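PDB 3H3E: metallo-beta-lactamase domain-containing protein from Thermotoga maritima, which binds zinc and is probably a metal-dependent hydrolase of the metallo-beta-lactamase superfamily, its substrate and physiological role being unknown. Local coordinates for residues 90-95 and 105-110. The protein carries 2 engineered substitutions. Residues are numbered along the deposited sequence; the frame is centred on the assembly and turned at random.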
# COMPACT_ATOMS: atom_id res chain seq x y z
N LYS A 90 -13.33 -6.37 -5.73
CA LYS A 90 -14.25 -6.17 -6.85
C LYS A 90 -14.34 -4.70 -7.24
O LYS A 90 -14.40 -4.38 -8.41
CB LYS A 90 -15.64 -6.73 -6.54
CG LYS A 90 -15.75 -8.25 -6.69
CD LYS A 90 -17.20 -8.73 -6.57
CE LYS A 90 -17.46 -10.02 -7.39
NZ LYS A 90 -17.28 -9.86 -8.88
N GLU A 91 -14.32 -3.81 -6.26
CA GLU A 91 -14.56 -2.40 -6.55
C GLU A 91 -13.33 -1.66 -7.08
O GLU A 91 -13.41 -0.50 -7.48
CB GLU A 91 -15.22 -1.68 -5.35
CG GLU A 91 -14.72 -2.11 -3.99
CD GLU A 91 -15.45 -3.32 -3.43
OE1 GLU A 91 -16.54 -3.14 -2.86
OE2 GLU A 91 -14.91 -4.44 -3.51
N ALA A 92 -12.19 -2.33 -7.11
CA ALA A 92 -11.03 -1.80 -7.80
C ALA A 92 -11.30 -1.63 -9.30
O ALA A 92 -10.59 -0.92 -9.99
CB ALA A 92 -9.84 -2.69 -7.59
N LEU A 93 -12.33 -2.30 -9.81
CA LEU A 93 -12.63 -2.25 -11.24
C LEU A 93 -13.28 -0.94 -11.67
O LEU A 93 -13.16 -0.55 -12.82
CB LEU A 93 -13.53 -3.41 -11.64
CG LEU A 93 -12.99 -4.82 -11.38
CD1 LEU A 93 -14.07 -5.81 -11.69
CD2 LEU A 93 -11.75 -5.10 -12.21
N ASP A 94 -13.99 -0.28 -10.76
CA ASP A 94 -14.65 0.98 -11.06
C ASP A 94 -13.61 1.98 -11.49
O ASP A 94 -12.48 1.95 -11.03
CB ASP A 94 -15.41 1.50 -9.85
CG ASP A 94 -16.51 0.57 -9.41
OD1 ASP A 94 -16.97 -0.23 -10.24
OD2 ASP A 94 -16.92 0.63 -8.23
N GLN A 95 -13.97 2.87 -12.40
CA GLN A 95 -12.98 3.72 -13.04
C GLN A 95 -12.74 4.97 -12.22
O GLN A 95 -13.64 5.77 -12.00
CB GLN A 95 -13.37 4.03 -14.49
CG GLN A 95 -13.16 2.83 -15.45
CD GLN A 95 -11.81 2.07 -15.26
OE1 GLN A 95 -10.86 2.58 -14.67
NE2 GLN A 95 -11.75 0.84 -15.77
N ALA A 105 -7.14 2.02 -13.67
CA ALA A 105 -6.28 1.01 -14.26
C ALA A 105 -7.00 0.28 -15.40
O ALA A 105 -8.23 0.21 -15.44
CB ALA A 105 -5.83 0.02 -13.20
N ASP A 106 -6.22 -0.26 -16.33
CA ASP A 106 -6.79 -0.94 -17.49
C ASP A 106 -7.04 -2.40 -17.15
O ASP A 106 -6.25 -3.27 -17.49
CB ASP A 106 -5.86 -0.79 -18.70
CG ASP A 106 -6.54 -1.19 -20.01
OD1 ASP A 106 -7.67 -1.70 -19.97
OD2 ASP A 106 -5.94 -0.98 -21.09
N TRP A 107 -8.14 -2.67 -16.46
CA TRP A 107 -8.43 -4.02 -15.99
C TRP A 107 -8.79 -4.96 -17.13
O TRP A 107 -8.62 -6.17 -17.00
CB TRP A 107 -9.54 -4.02 -14.93
CG TRP A 107 -9.16 -3.23 -13.74
CD1 TRP A 107 -9.62 -2.00 -13.38
CD2 TRP A 107 -8.17 -3.59 -12.77
NE1 TRP A 107 -8.99 -1.57 -12.24
CE2 TRP A 107 -8.10 -2.53 -11.84
CE3 TRP A 107 -7.34 -4.70 -12.59
CZ2 TRP A 107 -7.24 -2.56 -10.75
CZ3 TRP A 107 -6.49 -4.73 -11.51
CH2 TRP A 107 -6.45 -3.66 -10.60
N ASN A 108 -9.28 -4.42 -18.24
CA ASN A 108 -9.66 -5.26 -19.37
C ASN A 108 -8.43 -5.97 -19.89
O ASN A 108 -8.48 -7.14 -20.23
CB ASN A 108 -10.28 -4.44 -20.49
CG ASN A 108 -11.63 -3.88 -20.11
OD1 ASN A 108 -12.48 -4.59 -19.57
ND2 ASN A 108 -11.83 -2.59 -20.40
N GLU A 109 -7.34 -5.23 -19.94
CA GLU A 109 -6.08 -5.76 -20.42
C GLU A 109 -5.42 -6.61 -19.36
O GLU A 109 -4.91 -7.69 -19.63
CB GLU A 109 -5.17 -4.61 -20.82
CG GLU A 109 -3.92 -5.06 -21.54
CD GLU A 109 -3.57 -4.14 -22.70
OE1 GLU A 109 -4.51 -3.60 -23.32
OE2 GLU A 109 -2.36 -3.98 -22.98
N VAL A 110 -5.44 -6.12 -18.14
CA VAL A 110 -4.78 -6.79 -17.03
C VAL A 110 -5.35 -8.18 -16.80
O VAL A 110 -4.63 -9.12 -16.53
CB VAL A 110 -4.89 -5.95 -15.73
CG1 VAL A 110 -4.47 -6.76 -14.51
CG2 VAL A 110 -4.07 -4.68 -15.86
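The indole of Trp107 stands between Leu93 and Ala105: Leu93 CD2 lies over one face, Ala105 CB over the opposite one, both displaced toward the rim, and Gln95 NE2 sits at the edge near the ring plane. The contact belongs to the metallo-beta-lactamase fold, where it joins the 3-10 turn after strand 85-89 to the start of helix 107-113. Leu93 makes a CH-pi contact, CD2 lying 3.9 Å from the centroid of the five-membered ring and 26° off its normal; the same methyl is 3.5 Å from Trp107 CG. In Trp107, CG is anti to the carbonyl carbon (chi1 -61°), which carries the ring from the first turn of the helix toward the 3-10 turn. There Ala92 O approaches obliquely, 2.8 Å from Trp107 NE1, while Ala92 CB packs 4.1 Å from Trp107 CZ2. The side chains of Leu88 and Ala75 also touch that of Trp107, tying it to strand 85-89 and helix 72-75. The contact does not reach the metal: the side chain of Ala92 is about 6 Å from that of the zinc ligand His69, and the side chain of Ala105 is about 11 Å from the zinc ion. The Gln95 chain bends at chi2 (-44°), bringing its amide alongside the Ala105 backbone; Gln95 OE1 is hydrogen-bonded to Tyr102 OH, and Gln95 NE2 lies 3.6 Å from Ala105 O.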